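Local structure of DUF411 domain-containing protein (6WIS) at residues 17-22 / 62-67; 24-29 / 68-73. The protein binds copper in a cysteine-bridged tetranuclear cluster and probably takes part in bacterial copper resistance. One frame throughout, in Å; residues are numbered along the deposited sequence.

Interaction 1 (17-22 / 62-67); sequences KDWIKH and KFVEGH. With ZN (zinc ion), chain J; CU (copper (II) ion), chain D.
The indole of W19 packs against V64, G66 and H67 in a buried, mainly van der Waals contact that joins helix 14-24 to strand 62-65 and the residues leading to H67, beside the copper cluster. The ring reaches inward because its CG stands anti to the backbone N (chi1 -180°), which carries the indole off the helix toward G66 and H67. The carbonyl O of G66 lies over one face, 3.4 Å above the indole plane and displaced toward the rim, with W19 CZ2 its nearest atom at 3.5 Å. At the ring edge, V64 CG1 meets the same CZ2 at 3.8 Å. H67 contributes a CH-pi contact, its CA 4.1 Å from the centroid of the five-membered ring of W19 and off-centre. The H67 imidazole itself is inclined to the indole by 71°, neither stacked nor edge-to-face, and its ND1 lies 3.7 Å from W19 CB. NE1 of the indole is hydrogen-bonded to V68 O. H67 uses both nitrogens: NE2 binds copper at 2.1 Å, a site completed by C15 and C54, while ND1 hydrogen-bonds to P95 O. On the helix, D18 and H22 bind a zinc ion together with E98. With ND1 engaged by a carbonyl, H67 probably carries its proton there, leaving NE2 to donate its lone pair to copper, while W19 lies in the second shell, its CB against the imidazole.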
# COMPACT_ATOMS: atom_id res chain seq x y z
N LYS A 17 5.44 -7.37 7.16
CA LYS A 17 5.16 -7.39 8.59
C LYS A 17 5.66 -6.13 9.27
O LYS A 17 5.02 -5.64 10.22
CB LYS A 17 5.81 -8.63 9.23
CG LYS A 17 5.16 -9.97 8.81
CD LYS A 17 5.97 -11.19 9.31
N ASP A 18 6.80 -5.59 8.82
CA ASP A 18 7.31 -4.33 9.36
C ASP A 18 6.38 -3.17 8.99
O ASP A 18 6.08 -2.31 9.82
CB ASP A 18 8.74 -4.10 8.83
CG ASP A 18 9.46 -2.91 9.50
OD1 ASP A 18 9.10 -2.48 10.59
OD2 ASP A 18 10.43 -2.41 8.92
N TRP A 19 5.93 -3.13 7.73
CA TRP A 19 4.96 -2.11 7.33
C TRP A 19 3.69 -2.17 8.19
O TRP A 19 3.17 -1.13 8.63
CB TRP A 19 4.63 -2.29 5.86
CG TRP A 19 3.67 -1.33 5.28
CD1 TRP A 19 3.91 -0.03 4.96
CD2 TRP A 19 2.32 -1.61 4.88
NE1 TRP A 19 2.78 0.53 4.38
CE2 TRP A 19 1.80 -0.43 4.31
CE3 TRP A 19 1.51 -2.75 4.93
CZ2 TRP A 19 0.50 -0.36 3.80
CZ3 TRP A 19 0.21 -2.68 4.42
CH2 TRP A 19 -0.29 -1.49 3.87
N ILE A 20 3.19 -3.38 8.46
CA ILE A 20 2.04 -3.52 9.34
C ILE A 20 2.34 -2.91 10.72
O ILE A 20 1.48 -2.25 11.32
CB ILE A 20 1.64 -5.00 9.43
CG1 ILE A 20 1.01 -5.44 8.10
CG2 ILE A 20 0.73 -5.26 10.63
CD1 ILE A 20 0.71 -6.95 8.02
N LYS A 21 3.57 -3.08 11.21
CA LYS A 21 3.88 -2.54 12.54
C LYS A 21 3.93 -1.02 12.52
O LYS A 21 3.50 -0.39 13.49
CB LYS A 21 5.19 -3.15 13.06
CG LYS A 21 4.99 -4.59 13.55
CD LYS A 21 6.28 -5.30 14.00
CE LYS A 21 6.84 -4.67 15.27
NZ LYS A 21 7.96 -5.46 15.88
N HIS A 22 4.39 -0.41 11.42
CA HIS A 22 4.34 1.04 11.28
C HIS A 22 2.91 1.56 11.23
O HIS A 22 2.61 2.64 11.77
CB HIS A 22 5.09 1.47 10.00
CG HIS A 22 6.58 1.37 10.09
ND1 HIS A 22 7.40 2.47 10.15
CD2 HIS A 22 7.40 0.29 10.12
CE1 HIS A 22 8.66 2.08 10.21
NE2 HIS A 22 8.69 0.76 10.20
N LYS A 62 -10.93 0.85 -0.83
CA LYS A 62 -9.85 1.25 -1.73
C LYS A 62 -8.61 0.40 -1.46
O LYS A 62 -8.38 -0.03 -0.32
CB LYS A 62 -9.53 2.73 -1.54
CG LYS A 62 -10.78 3.63 -1.57
CD LYS A 62 -10.39 5.10 -1.54
CE LYS A 62 -11.64 5.99 -1.70
NZ LYS A 62 -11.18 7.38 -1.87
N PHE A 63 -7.82 0.15 -2.50
CA PHE A 63 -6.64 -0.69 -2.34
C PHE A 63 -5.41 0.15 -1.99
O PHE A 63 -5.29 1.32 -2.38
CB PHE A 63 -6.36 -1.56 -3.58
CG PHE A 63 -5.95 -0.80 -4.83
CD1 PHE A 63 -4.66 -0.30 -4.98
CD2 PHE A 63 -6.85 -0.66 -5.89
CE1 PHE A 63 -4.30 0.37 -6.13
CE2 PHE A 63 -6.49 -0.01 -7.04
CZ PHE A 63 -5.22 0.51 -7.17
N VAL A 64 -4.48 -0.47 -1.27
CA VAL A 64 -3.24 0.15 -0.81
C VAL A 64 -2.16 -0.84 -1.22
O VAL A 64 -2.03 -1.89 -0.59
CB VAL A 64 -3.22 0.40 0.70
CG1 VAL A 64 -1.87 0.99 1.15
CG2 VAL A 64 -4.42 1.34 1.14
N GLU A 65 -1.46 -0.57 -2.31
CA GLU A 65 -0.53 -1.52 -2.89
C GLU A 65 0.88 -1.17 -2.44
O GLU A 65 1.38 -0.08 -2.74
CB GLU A 65 -0.63 -1.51 -4.42
CG GLU A 65 0.25 -2.55 -5.11
CD GLU A 65 -0.22 -3.98 -4.86
OE1 GLU A 65 -1.35 -4.13 -4.35
OE2 GLU A 65 0.53 -4.96 -5.17
N GLY A 66 1.51 -2.06 -1.70
CA GLY A 66 2.88 -1.81 -1.32
C GLY A 66 3.07 -0.89 -0.12
O GLY A 66 2.18 -0.65 0.71
N HIS A 67 4.30 -0.39 -0.02
CA HIS A 67 4.77 0.31 1.18
C HIS A 67 4.35 1.79 1.18
O HIS A 67 5.18 2.70 1.23
CB HIS A 67 6.27 0.12 1.30
CG HIS A 67 6.66 -1.29 1.64
ND1 HIS A 67 6.85 -1.72 2.94
CD2 HIS A 67 6.82 -2.39 0.86
CE1 HIS A 67 7.12 -3.01 2.94
NE2 HIS A 67 7.11 -3.45 1.70
ZN ZN J . 10.25 -0.52 10.25
CU CU D . 7.51 -5.47 1.25

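Interaction 2 (24-29 / 68-73); sequences EANGFK and VPAADI. With ZN (zinc ion), chain M.
The backbones of 24-29 and 68-73 come closest at N26 and A70, whose CA atoms are 6.9 Å apart. Residues 24-27 form a type I beta turn at the end of helix 14-24, and the chain then runs through F28 toward strand 29-34; P69 occupies the N-cap position of helix 70-77. A70 CB, at the start of its helix, faces the turn and is met by two side chains. The carboxamide of N26 lies against it, with CG 3.6 Å from A70 CB and its oxygen and nitrogen only slightly farther away. N26 ND2 turns back to hydrogen-bond with H22 O, tying the amide to its own helix end while its carbon rests on the methyl. F28, which is buried, packs farther in: its CG lies beside the backbone N (chi1 -72°), and the ring extends toward helix 70-77, where CE1 reaches A70 CB at 3.9 Å. On the other side of CZ, CE2 meets I73 CG2 at 3.9 Å, so the outer end of the phenyl spans one helical turn from A70 to I73. Both approaches are oblique to the ring. L23 also touches F28, A70 and I73. Helix 14-24 thus ends in a Schellman motif, with G27 at positive phi as C-prime residue and G27 N bonded to E24 O; F28, whose N closes the motif on L23 O, sends its ring onto helix 70-77.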
# COMPACT_ATOMS: atom_id res chain seq x y z
N GLU A 24 0.26 0.08 12.64
CA GLU A 24 -0.25 -0.07 14.00
C GLU A 24 0.23 1.05 14.90
O GLU A 24 -0.55 1.61 15.69
CB GLU A 24 0.18 -1.43 14.57
CG GLU A 24 -0.44 -2.59 13.84
CD GLU A 24 -0.03 -3.91 14.44
OE1 GLU A 24 1.12 -4.03 14.90
OE2 GLU A 24 -0.88 -4.83 14.44
N ALA A 25 1.53 1.38 14.83
CA ALA A 25 2.07 2.52 15.55
C ALA A 25 1.47 3.84 15.09
O ALA A 25 1.64 4.85 15.78
CB ALA A 25 3.60 2.58 15.40
N ASN A 26 0.79 3.86 13.95
CA ASN A 26 0.09 5.06 13.52
C ASN A 26 -1.40 5.01 13.84
O ASN A 26 -2.15 5.89 13.40
CB ASN A 26 0.31 5.28 12.02
CG ASN A 26 1.63 5.94 11.74
OD1 ASN A 26 1.74 7.16 11.85
ND2 ASN A 26 2.66 5.15 11.41
N GLY A 27 -1.84 4.02 14.62
CA GLY A 27 -3.22 3.96 15.05
C GLY A 27 -4.14 3.08 14.22
O GLY A 27 -5.32 2.95 14.57
N PHE A 28 -3.66 2.49 13.12
CA PHE A 28 -4.50 1.59 12.34
C PHE A 28 -4.73 0.29 13.09
O PHE A 28 -3.80 -0.31 13.64
CB PHE A 28 -3.87 1.27 10.99
CG PHE A 28 -3.88 2.40 10.00
CD1 PHE A 28 -3.02 3.47 10.13
CD2 PHE A 28 -4.71 2.35 8.90
CE1 PHE A 28 -3.01 4.48 9.20
CE2 PHE A 28 -4.72 3.37 7.98
CZ PHE A 28 -3.86 4.44 8.13
N LYS A 29 -5.97 -0.18 13.08
CA LYS A 29 -6.25 -1.58 13.39
C LYS A 29 -6.01 -2.42 12.13
O LYS A 29 -6.59 -2.13 11.07
CB LYS A 29 -7.68 -1.72 13.89
CG LYS A 29 -8.14 -3.15 14.09
N VAL A 68 3.03 2.01 1.15
CA VAL A 68 2.47 3.37 1.21
C VAL A 68 2.59 3.91 2.63
O VAL A 68 2.16 3.22 3.58
CB VAL A 68 1.01 3.36 0.77
CG1 VAL A 68 0.45 4.80 0.79
CG2 VAL A 68 0.82 2.72 -0.65
N PRO A 69 3.12 5.11 2.84
CA PRO A 69 3.17 5.67 4.20
C PRO A 69 1.77 5.92 4.75
O PRO A 69 0.84 6.24 4.00
CB PRO A 69 3.94 6.98 4.01
CG PRO A 69 4.83 6.71 2.79
CD PRO A 69 3.90 5.92 1.88
N ALA A 70 1.65 5.82 6.07
CA ALA A 70 0.36 6.00 6.74
C ALA A 70 -0.31 7.32 6.36
O ALA A 70 -1.51 7.35 6.07
CB ALA A 70 0.54 5.91 8.26
N ALA A 71 0.46 8.42 6.35
CA ALA A 71 -0.12 9.73 6.03
C ALA A 71 -0.70 9.79 4.63
O ALA A 71 -1.69 10.49 4.39
CB ALA A 71 0.94 10.83 6.19
N ASP A 72 -0.13 9.04 3.69
CA ASP A 72 -0.69 9.04 2.34
C ASP A 72 -1.89 8.13 2.22
O ASP A 72 -2.72 8.35 1.33
CB ASP A 72 0.39 8.65 1.33
CG ASP A 72 1.59 9.58 1.40
OD1 ASP A 72 1.37 10.80 1.51
OD2 ASP A 72 2.76 9.11 1.36
N ILE A 73 -2.01 7.12 3.09
CA ILE A 73 -3.24 6.35 3.15
C ILE A 73 -4.39 7.24 3.61
O ILE A 73 -5.50 7.16 3.07
CB ILE A 73 -3.08 5.12 4.07
CG1 ILE A 73 -2.05 4.12 3.51
CG2 ILE A 73 -4.41 4.38 4.21
CD1 ILE A 73 -1.81 2.88 4.49
ZN ZN M . 0.64 -6.82 14.78

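Both contacts join the same two parts of the chain, helix 14-24 with its C-terminal turn and the run from strand 62-65 into helix 70-77, and they adjoin each other. The W19 NE1 to V68 O hydrogen bond, 2.9 Å long, connects them directly, and I73 CD1 packs against both V64 and W19, carrying the apolar layer from one to the other. Interaction 1 is wholly buried close to the centre of the molecule and includes a copper ligand, so aromatic packing there lies next to metal chemistry. Interaction 2 is farther out and partly exposed: aliphatic and phenyl groups meet inside, whereas an asparagine amide covers the outer margin.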